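PDB 4AN8: CRISPR-associated protein CasA/Cse1 from Thermus thermophilus, which serves as a subunit of the Cascade ribonucleoprotein complex and probably takes part in CRISPR RNA-guided selection of foreign DNA in bacterial adaptive immunity. Local coordinates for residues 57-62 with 217-222; 183-188 with 242-247; 320-325 with 363-368; 190-195 with 305-310. All coordinates share one frame; numbering follows the deposited sequence.

How the contacts relate
From the N terminus, 57-62 opens contact 1, 183-188 opens contact 2 and 190-195 opens contact 4; the three then close in the same order, at 217-222, 242-247 and 305-310. Every pair of them therefore crosses, and none lies within another. Contact 3, 320-325 with 363-368, follows in series and closes the shortest loop of the four, with 37 residues between its segments. Contacts 1 and 2 touch and tie helices 50-67 and 241-245 to nearby loops. Contacts 3 and 4, centred about 9 Å apart, touch as well, and both reach the three-stranded antiparallel sheet.

Contact 1 (57-62 with 217-222); sequences HRLLLA and PIWEVP
Trp219 reaches from the loop between helices 199-206 and 226-229 to helix 50-67 and meets two residues one turn apart, Leu59 and Ala62, with the far end of its six-membered ring. Everything that passes between the segments is apolar. Leu59 CD1 lies 3.5 Å from Trp219 CZ3 and also touches the adjoining CH2, while Ala62 CB sits 3.8 Å from Trp219 CH2, so one ring carbon is shared by both helix residues. Leu59 gets there by its first torsion: with CG anti to the backbone N (chi1 179°), the branch reaches the indole, although its CB does not point at the loop. Within the loop, Pro217 CB rests over one face of the same indole, 3.4 Å above its plane and near the rim.

Polar bonds fix the other end of the indole and the turn that carries it. The backbone N of Glu220 donates to Pro217 O at 2.9 Å, and Trp219 NE1 is hydrogen-bonded to Tyr94 OH, which satisfies the buried N-H and restrains rotation of the ring. Glu220 also bonds to Tyr94 and forms a salt bridge with Arg66, farther along helix 50-67.

Around this apolar patch, Phe98 of helix 88-98 and Phe102 beyond it add further rings against Trp219, while Ile32 of helix 32-37 packs on Leu59.

Contact 2 (183-188 with 242-247); sequences DAPVAR and TRVYTW
Pro185 carries its whole side of this contact, packing its ring against Val244 in the last turn of helix 241-245 and Trp247 just beyond it. Its CB meets Val244 CG1 at 3.9 Å, a modest touch with the methyl branch that lies anti to the backbone N. One atom further, CG makes the tightest approach, 3.4 Å to Trp247 CB, and it also reaches the indole's Trp247 CG at 3.6 Å. The ring closes through CD, which lies 3.9 Å from Trp247 CD1, so the proline covers the root of the tryptophan and the start of its five-membered ring. Strand 261-273 supplies Val270 and Pro272 as further partners of that indole.

Each segment is also braced internally. Thr246, the first residue to leave helical geometry, sends OG1 back to Thr242 O at 2.7 Å. On the other segment Arg188 grips Asp183 side-on, NE to OD2 at 2.6 Å and NH2 to OD1 at 2.7 Å, a two-nitrogen salt bridge that links the ends of the loop. Between those ends runs a type I beta turn from Ala184 to Ala187, its closing backbone bond weak, with Pro185 in the second position, where the fixed phi of proline fits such a turn.

Contact 3 (320-325 with 363-368); sequences ATLEHA and YPLPSG
Leu365 makes the whole approach of 363-368 to Leu322 and Ala325 on helix 320-333, while the residues on either side of it turn to other partners. First come Tyr363, still in strand 354-364, whose backbone pairs with Leu343 of the neighbouring strand, and Pro364, which rests on Pro442, Phe445 and Ala446 of helix 429-446. At Leu365 the strand has ended; its CB is directed at the helix, and CG, roughly anti to the backbone N (chi1 -153°), carries the methyls on to it. Leu365 CD1 lies 3.9 Å from Leu322 CD1 and 4.1 Å from Ala325 CB, and Leu365 CG also touches Leu322 CD1, at 4.0 Å. The two leucines lie alongside one another, running opposite ways, the CD1 methyl of Leu322 resting against the branched end of Leu365. This is apolar packing of a helix beside an antiparallel sheet: Pro194, on the strand at the opposite outer side of that sheet, touches both Ala325 and Leu365. The backbone carbonyl of Leu365 is bonded by Gln329 NE2, one turn further along the helix, and beyond it the OG of the poorly ordered Ser367 and the N of Gly368 are both hydrogen-bonded to Glu449 OE2.

Contact 4 (190-195 with 305-310); sequences ALFLPT and RDFSAM
Phe192 projects from its strand toward the 305-310 loop, and its ring is met there by Phe307 and Met310. The two phenylalanine side chains pass one another heading opposite ways. Phe307 CE1 comes to the edge of the Phe192 ring, close to its plane, and lies 4.1 Å from Phe192 CE2; relative to the Phe307 ring, Phe192 CE2 lies obliquely, so the pair is not a face-to-face stack. Met310 crosses Phe192 at a slant. Its sulfur is 4.1 Å from Phe192 CZ and 4.9 Å from the ring centroid, 51° off the normal, a Met-aromatic contact that is likewise oblique. The methionine leaves its backbone with CG wedged between the N and the carbonyl carbon (chi1 72°) and then runs extended, which carries SD out to the ring. A weak bond from Met310 N to Asp306 O, 3.3 Å, helps to curl the loop that holds both partners, while Asp306 is itself anchored by salt bridges to Arg285 and Arg301.

Further cover comes from the surrounding fold: Leu343 of strand 342-351 packs on Phe192, Leu322 of helix 320-333 on Met310, and Phe307 meets Tyr363 of strand 354-364 edge-to-face and Phe445 of helix 429-446 at about 40°.

Contact 1 (57-62 with 217-222)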
# COMPACT_ATOMS: atom_id res chain seq x y z
N HIS A 57 -2.86 4.76 9.41
CA HIS A 57 -3.24 5.99 8.71
C HIS A 57 -4.70 5.98 8.29
O HIS A 57 -5.36 7.01 8.40
CB HIS A 57 -2.40 6.22 7.46
CG HIS A 57 -1.01 6.66 7.74
ND1 HIS A 57 0.04 5.77 7.84
CD2 HIS A 57 -0.49 7.89 7.98
CE1 HIS A 57 1.15 6.44 8.12
NE2 HIS A 57 0.85 7.72 8.20
N ARG A 58 -5.20 4.84 7.80
CA ARG A 58 -6.59 4.79 7.29
C ARG A 58 -7.62 4.94 8.41
O ARG A 58 -8.64 5.59 8.23
CB ARG A 58 -6.86 3.53 6.45
CG ARG A 58 -5.99 3.44 5.19
CD ARG A 58 -5.84 2.00 4.65
NE ARG A 58 -7.12 1.46 4.18
CZ ARG A 58 -7.66 1.76 3.00
NH1 ARG A 58 -7.04 2.60 2.19
NH2 ARG A 58 -8.83 1.24 2.64
N LEU A 59 -7.35 4.35 9.57
CA LEU A 59 -8.17 4.57 10.75
C LEU A 59 -8.17 6.06 11.19
O LEU A 59 -9.23 6.66 11.43
CB LEU A 59 -7.72 3.66 11.88
CG LEU A 59 -8.50 3.82 13.20
CD1 LEU A 59 -10.00 3.61 12.98
CD2 LEU A 59 -7.97 2.85 14.30
N LEU A 60 -6.99 6.68 11.27
CA LEU A 60 -6.90 8.09 11.63
C LEU A 60 -7.67 8.96 10.64
O LEU A 60 -8.40 9.87 11.05
CB LEU A 60 -5.45 8.58 11.72
CG LEU A 60 -4.66 7.93 12.86
CD1 LEU A 60 -3.26 8.50 12.91
CD2 LEU A 60 -5.39 8.09 14.20
N LEU A 61 -7.48 8.70 9.35
CA LEU A 61 -8.20 9.41 8.30
C LEU A 61 -9.72 9.24 8.40
O LEU A 61 -10.47 10.19 8.19
CB LEU A 61 -7.73 8.96 6.93
CG LEU A 61 -6.28 9.36 6.65
CD1 LEU A 61 -5.67 8.45 5.53
CD2 LEU A 61 -6.20 10.84 6.28
N ALA A 62 -10.18 8.02 8.71
CA ALA A 62 -11.60 7.77 8.89
C ALA A 62 -12.11 8.70 9.97
O ALA A 62 -13.09 9.41 9.77
CB ALA A 62 -11.86 6.31 9.28
N PRO A 217 -18.36 5.11 9.17
CA PRO A 217 -17.41 4.10 9.62
C PRO A 217 -18.13 3.07 10.50
O PRO A 217 -19.27 3.32 10.95
CB PRO A 217 -16.40 4.91 10.46
CG PRO A 217 -17.21 6.11 10.95
CD PRO A 217 -18.19 6.42 9.84
N ILE A 218 -17.46 1.94 10.74
CA ILE A 218 -18.07 0.83 11.44
C ILE A 218 -18.63 1.24 12.81
O ILE A 218 -19.63 0.67 13.25
CB ILE A 218 -17.06 -0.34 11.62
CG1 ILE A 218 -17.79 -1.63 12.07
CG2 ILE A 218 -15.92 0.05 12.60
CD1 ILE A 218 -18.77 -2.19 11.04
N TRP A 219 -18.02 2.22 13.47
CA TRP A 219 -18.47 2.59 14.81
C TRP A 219 -19.70 3.52 14.84
O TRP A 219 -20.24 3.79 15.91
CB TRP A 219 -17.33 3.20 15.64
CG TRP A 219 -16.71 4.39 14.98
CD1 TRP A 219 -17.18 5.67 15.00
CD2 TRP A 219 -15.52 4.42 14.18
NE1 TRP A 219 -16.37 6.49 14.25
CE2 TRP A 219 -15.34 5.75 13.75
CE3 TRP A 219 -14.61 3.45 13.77
CZ2 TRP A 219 -14.26 6.14 12.96
CZ3 TRP A 219 -13.52 3.85 12.97
CH2 TRP A 219 -13.37 5.17 12.58
N GLU A 220 -20.14 4.00 13.68
CA GLU A 220 -21.31 4.86 13.56
C GLU A 220 -22.60 4.08 13.25
O GLU A 220 -23.67 4.67 13.16
CB GLU A 220 -21.10 5.96 12.49
CG GLU A 220 -20.26 7.17 12.94
CD GLU A 220 -20.30 8.30 11.93
OE1 GLU A 220 -21.35 8.44 11.27
OE2 GLU A 220 -19.31 9.04 11.78
N VAL A 221 -22.47 2.77 13.08
CA VAL A 221 -23.61 1.91 12.83
C VAL A 221 -23.68 0.88 13.99
O VAL A 221 -22.74 0.77 14.77
CB VAL A 221 -23.54 1.22 11.44
CG1 VAL A 221 -23.45 2.26 10.33
CG2 VAL A 221 -22.36 0.27 11.33
N PRO A 222 -24.81 0.18 14.12
CA PRO A 222 -24.96 -0.69 15.29
C PRO A 222 -23.96 -1.84 15.26
O PRO A 222 -23.57 -2.28 14.17
CB PRO A 222 -26.40 -1.22 15.14
CG PRO A 222 -27.08 -0.27 14.25
CD PRO A 222 -26.03 0.24 13.30

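Contact 2 (183-188 with 242-247)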
# COMPACT_ATOMS: atom_id res chain seq x y z
N ASP A 183 -12.01 -11.47 -0.25
CA ASP A 183 -10.93 -10.53 0.04
C ASP A 183 -11.45 -9.37 0.89
O ASP A 183 -12.53 -8.82 0.64
CB ASP A 183 -10.39 -9.92 -1.26
CG ASP A 183 -9.53 -10.87 -2.06
OD1 ASP A 183 -9.19 -11.97 -1.58
OD2 ASP A 183 -9.16 -10.50 -3.19
N ALA A 184 -10.66 -9.01 1.89
CA ALA A 184 -10.86 -7.75 2.59
C ALA A 184 -10.58 -6.68 1.55
O ALA A 184 -10.04 -7.00 0.47
CB ALA A 184 -9.91 -7.66 3.77
N PRO A 185 -10.94 -5.42 1.84
CA PRO A 185 -10.98 -4.41 0.76
C PRO A 185 -9.65 -4.07 0.10
O PRO A 185 -9.63 -3.75 -1.09
CB PRO A 185 -11.53 -3.16 1.46
CG PRO A 185 -12.23 -3.65 2.66
CD PRO A 185 -11.54 -4.93 3.09
N VAL A 186 -8.55 -4.08 0.85
CA VAL A 186 -7.27 -3.75 0.22
C VAL A 186 -6.28 -4.90 0.26
O VAL A 186 -5.09 -4.69 0.26
CB VAL A 186 -6.65 -2.44 0.79
CG1 VAL A 186 -7.41 -1.22 0.24
CG2 VAL A 186 -6.63 -2.45 2.32
N ALA A 187 -6.78 -6.13 0.25
CA ALA A 187 -5.93 -7.31 0.17
C ALA A 187 -4.96 -7.28 -1.03
O ALA A 187 -3.80 -7.71 -0.90
CB ALA A 187 -6.77 -8.57 0.12
N ARG A 188 -5.44 -6.78 -2.17
CA ARG A 188 -4.70 -6.88 -3.44
C ARG A 188 -3.95 -5.61 -3.88
O ARG A 188 -2.86 -5.71 -4.44
CB ARG A 188 -5.64 -7.29 -4.60
CG ARG A 188 -6.55 -8.47 -4.32
CD ARG A 188 -5.73 -9.70 -3.95
NE ARG A 188 -6.56 -10.77 -3.42
CZ ARG A 188 -6.12 -12.01 -3.16
NH1 ARG A 188 -4.85 -12.35 -3.38
NH2 ARG A 188 -6.96 -12.89 -2.68
N THR A 242 -15.12 6.03 4.38
CA THR A 242 -14.78 5.59 5.73
C THR A 242 -15.37 4.24 6.03
O THR A 242 -14.87 3.53 6.91
CB THR A 242 -15.18 6.61 6.80
OG1 THR A 242 -16.60 6.61 6.96
CG2 THR A 242 -14.71 7.99 6.39
N ARG A 243 -16.43 3.86 5.32
CA ARG A 243 -17.01 2.53 5.51
C ARG A 243 -15.98 1.53 4.98
O ARG A 243 -15.70 0.52 5.58
CB ARG A 243 -18.35 2.38 4.77
CG ARG A 243 -18.90 0.95 4.74
CD ARG A 243 -20.26 0.83 3.98
NE ARG A 243 -21.30 1.68 4.57
CZ ARG A 243 -21.77 2.79 3.98
NH1 ARG A 243 -21.32 3.18 2.78
NH2 ARG A 243 -22.70 3.50 4.58
N VAL A 244 -15.41 1.84 3.84
CA VAL A 244 -14.34 1.01 3.30
C VAL A 244 -13.05 1.03 4.13
O VAL A 244 -12.47 -0.02 4.36
CB VAL A 244 -14.12 1.29 1.81
CG1 VAL A 244 -12.92 0.48 1.28
CG2 VAL A 244 -15.39 0.90 1.06
N TYR A 245 -12.62 2.19 4.63
CA TYR A 245 -11.47 2.29 5.54
C TYR A 245 -11.63 1.44 6.80
O TYR A 245 -10.65 1.01 7.41
CB TYR A 245 -11.27 3.74 6.00
CG TYR A 245 -10.59 4.66 5.00
CD1 TYR A 245 -10.20 4.22 3.72
CD2 TYR A 245 -10.35 5.99 5.34
CE1 TYR A 245 -9.58 5.08 2.84
CE2 TYR A 245 -9.72 6.85 4.46
CZ TYR A 245 -9.33 6.40 3.22
OH TYR A 245 -8.72 7.29 2.37
N THR A 246 -12.87 1.24 7.23
CA THR A 246 -13.09 0.52 8.47
C THR A 246 -13.93 -0.73 8.24
O THR A 246 -14.64 -1.17 9.12
CB THR A 246 -13.80 1.43 9.50
OG1 THR A 246 -15.09 1.79 9.01
CG2 THR A 246 -12.94 2.71 9.78
N TRP A 247 -13.83 -1.29 7.04
CA TRP A 247 -14.62 -2.45 6.68
C TRP A 247 -14.47 -3.66 7.63
O TRP A 247 -13.35 -4.08 7.95
CB TRP A 247 -14.21 -2.90 5.28
CG TRP A 247 -15.17 -3.85 4.67
CD1 TRP A 247 -15.09 -5.21 4.68
CD2 TRP A 247 -16.38 -3.51 3.97
NE1 TRP A 247 -16.18 -5.75 4.02
CE2 TRP A 247 -16.98 -4.72 3.58
CE3 TRP A 247 -17.01 -2.30 3.65
CZ2 TRP A 247 -18.18 -4.76 2.86
CZ3 TRP A 247 -18.20 -2.34 2.94
CH2 TRP A 247 -18.77 -3.57 2.56

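Contact 3 (320-325 with 363-368)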
# COMPACT_ATOMS: atom_id res chain seq x y z
N ALA A 320 -6.35 8.89 -5.74
CA ALA A 320 -6.85 10.20 -5.28
C ALA A 320 -5.91 10.87 -4.26
O ALA A 320 -5.68 12.09 -4.34
CB ALA A 320 -8.31 10.08 -4.72
N THR A 321 -5.37 10.09 -3.33
CA THR A 321 -4.38 10.64 -2.39
C THR A 321 -3.22 11.28 -3.12
O THR A 321 -2.72 12.32 -2.71
CB THR A 321 -3.84 9.59 -1.37
OG1 THR A 321 -3.22 8.48 -2.07
CG2 THR A 321 -4.98 9.08 -0.43
N LEU A 322 -2.75 10.64 -4.18
CA LEU A 322 -1.61 11.18 -4.95
C LEU A 322 -2.04 12.41 -5.76
O LEU A 322 -1.33 13.40 -5.83
CB LEU A 322 -1.00 10.10 -5.86
CG LEU A 322 0.12 10.55 -6.83
CD1 LEU A 322 1.26 11.17 -6.05
CD2 LEU A 322 0.65 9.40 -7.68
N GLU A 323 -3.23 12.37 -6.33
CA GLU A 323 -3.75 13.55 -7.02
C GLU A 323 -3.86 14.71 -6.05
O GLU A 323 -3.46 15.83 -6.36
CB GLU A 323 -5.09 13.26 -7.70
CG GLU A 323 -5.57 14.38 -8.61
CD GLU A 323 -6.81 14.00 -9.42
OE1 GLU A 323 -7.44 12.97 -9.11
OE2 GLU A 323 -7.16 14.74 -10.38
N HIS A 324 -4.40 14.44 -4.86
CA HIS A 324 -4.60 15.48 -3.83
C HIS A 324 -3.26 16.02 -3.30
O HIS A 324 -3.08 17.23 -3.21
CB HIS A 324 -5.46 14.91 -2.70
CG HIS A 324 -5.41 15.70 -1.43
ND1 HIS A 324 -6.11 16.87 -1.25
CD2 HIS A 324 -4.76 15.47 -0.26
CE1 HIS A 324 -5.90 17.33 -0.03
NE2 HIS A 324 -5.09 16.49 0.60
N ALA A 325 -2.33 15.13 -2.98
CA ALA A 325 -1.02 15.55 -2.50
C ALA A 325 -0.32 16.43 -3.55
O ALA A 325 0.23 17.49 -3.23
CB ALA A 325 -0.15 14.35 -2.13
N TYR A 363 9.29 6.77 -2.79
CA TYR A 363 9.66 7.49 -4.01
C TYR A 363 9.60 8.97 -3.73
O TYR A 363 8.87 9.40 -2.84
CB TYR A 363 8.71 7.17 -5.16
CG TYR A 363 8.71 5.72 -5.55
CD1 TYR A 363 9.70 5.22 -6.38
CD2 TYR A 363 7.75 4.84 -5.06
CE1 TYR A 363 9.74 3.90 -6.72
CE2 TYR A 363 7.77 3.50 -5.41
CZ TYR A 363 8.77 3.03 -6.24
OH TYR A 363 8.81 1.71 -6.60
N PRO A 364 10.38 9.76 -4.47
CA PRO A 364 10.11 11.20 -4.39
C PRO A 364 8.71 11.47 -4.91
O PRO A 364 8.13 10.61 -5.59
CB PRO A 364 11.18 11.82 -5.31
CG PRO A 364 11.78 10.70 -6.07
CD PRO A 364 11.56 9.44 -5.29
N LEU A 365 8.16 12.62 -4.55
CA LEU A 365 6.89 13.06 -5.09
C LEU A 365 7.13 14.40 -5.77
O LEU A 365 7.04 15.46 -5.15
CB LEU A 365 5.85 13.21 -3.98
CG LEU A 365 4.41 13.03 -4.45
CD1 LEU A 365 3.49 12.75 -3.28
CD2 LEU A 365 3.96 14.27 -5.21
N PRO A 366 7.47 14.35 -7.06
CA PRO A 366 7.93 15.51 -7.85
C PRO A 366 6.84 16.58 -7.93
O PRO A 366 5.69 16.24 -8.10
CB PRO A 366 8.18 14.91 -9.23
CG PRO A 366 8.28 13.40 -8.99
CD PRO A 366 7.35 13.12 -7.86
N SER A 367 7.21 17.85 -7.82
CA SER A 367 6.21 18.92 -7.73
C SER A 367 5.25 19.01 -8.92
O SER A 367 4.06 19.28 -8.74
CB SER A 367 6.90 20.27 -7.50
OG SER A 367 7.94 20.48 -8.44
N GLY A 368 5.75 18.79 -10.13
CA GLY A 368 4.91 18.94 -11.31
C GLY A 368 4.53 17.63 -11.95
O GLY A 368 4.31 17.56 -13.16

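Contact 4 (190-195 with 305-310)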
# COMPACT_ATOMS: atom_id res chain seq x y z
N ALA A 190 -1.96 -2.02 -4.40
CA ALA A 190 -0.89 -1.24 -3.81
C ALA A 190 -1.48 0.06 -3.28
O ALA A 190 -2.28 0.68 -3.96
CB ALA A 190 0.15 -0.95 -4.87
N LEU A 191 -1.11 0.46 -2.08
CA LEU A 191 -1.67 1.69 -1.51
C LEU A 191 -0.72 2.89 -1.64
O LEU A 191 0.46 2.79 -1.27
CB LEU A 191 -2.03 1.47 -0.04
CG LEU A 191 -3.03 0.32 0.16
CD1 LEU A 191 -3.37 0.16 1.65
CD2 LEU A 191 -4.31 0.53 -0.68
N PHE A 192 -1.23 4.00 -2.18
CA PHE A 192 -0.44 5.22 -2.30
C PHE A 192 -0.60 6.12 -1.08
O PHE A 192 -1.71 6.62 -0.79
CB PHE A 192 -0.78 5.99 -3.58
CG PHE A 192 -0.36 5.27 -4.82
CD1 PHE A 192 -1.06 4.16 -5.26
CD2 PHE A 192 0.75 5.69 -5.54
CE1 PHE A 192 -0.68 3.49 -6.41
CE2 PHE A 192 1.15 5.02 -6.70
CZ PHE A 192 0.43 3.92 -7.14
N LEU A 193 0.50 6.33 -0.38
CA LEU A 193 0.48 7.16 0.82
C LEU A 193 1.51 8.28 0.77
O LEU A 193 2.63 8.11 1.24
CB LEU A 193 0.72 6.29 2.07
CG LEU A 193 0.69 7.08 3.37
CD1 LEU A 193 -0.74 7.11 3.93
CD2 LEU A 193 1.68 6.50 4.38
N PRO A 194 1.13 9.43 0.20
CA PRO A 194 2.03 10.58 0.24
C PRO A 194 2.40 10.90 1.68
O PRO A 194 1.60 10.70 2.60
CB PRO A 194 1.17 11.70 -0.34
CG PRO A 194 0.22 11.01 -1.22
CD PRO A 194 -0.11 9.72 -0.52
N THR A 195 3.62 11.40 1.87
CA THR A 195 4.18 11.51 3.20
C THR A 195 4.91 12.84 3.33
O THR A 195 5.62 13.25 2.40
CB THR A 195 5.12 10.32 3.48
OG1 THR A 195 4.32 9.16 3.76
CG2 THR A 195 6.01 10.58 4.65
N ARG A 305 7.33 0.66 -12.66
CA ARG A 305 7.08 0.32 -14.06
C ARG A 305 5.63 0.54 -14.46
O ARG A 305 5.32 0.64 -15.63
CB ARG A 305 7.46 -1.12 -14.33
CG ARG A 305 8.93 -1.31 -14.46
CD ARG A 305 9.16 -2.28 -15.57
NE ARG A 305 9.69 -3.52 -15.07
CZ ARG A 305 9.77 -4.64 -15.76
NH1 ARG A 305 9.32 -4.71 -17.01
NH2 ARG A 305 10.29 -5.70 -15.18
N ASP A 306 4.74 0.60 -13.47
CA ASP A 306 3.34 0.88 -13.75
C ASP A 306 2.98 2.37 -13.62
O ASP A 306 1.81 2.72 -13.78
CB ASP A 306 2.43 0.06 -12.81
CG ASP A 306 2.52 -1.42 -13.09
OD1 ASP A 306 2.42 -1.82 -14.25
OD2 ASP A 306 2.72 -2.20 -12.14
N PHE A 307 3.95 3.23 -13.33
CA PHE A 307 3.64 4.63 -13.05
C PHE A 307 3.06 5.45 -14.24
O PHE A 307 2.38 6.45 -14.00
CB PHE A 307 4.82 5.41 -12.44
CG PHE A 307 5.05 5.14 -10.97
CD1 PHE A 307 4.22 4.29 -10.24
CD2 PHE A 307 6.12 5.76 -10.31
CE1 PHE A 307 4.46 4.07 -8.90
CE2 PHE A 307 6.36 5.55 -8.98
CZ PHE A 307 5.53 4.71 -8.26
N SER A 308 3.33 5.06 -15.48
CA SER A 308 2.75 5.78 -16.62
C SER A 308 1.39 5.19 -17.00
O SER A 308 0.51 5.90 -17.47
CB SER A 308 3.68 5.76 -17.83
OG SER A 308 3.86 4.43 -18.28
N ALA A 309 1.23 3.89 -16.77
CA ALA A 309 -0.03 3.22 -17.06
C ALA A 309 -1.16 3.63 -16.10
O ALA A 309 -2.33 3.43 -16.43
CB ALA A 309 0.15 1.70 -17.06
N MET A 310 -0.84 4.20 -14.95
CA MET A 310 -1.90 4.63 -14.04
C MET A 310 -2.50 5.99 -14.47
O MET A 310 -3.59 6.35 -14.04
CB MET A 310 -1.38 4.69 -12.60
CG MET A 310 -0.44 5.84 -12.35
SD MET A 310 0.40 5.72 -10.77
CE MET A 310 1.46 7.16 -10.80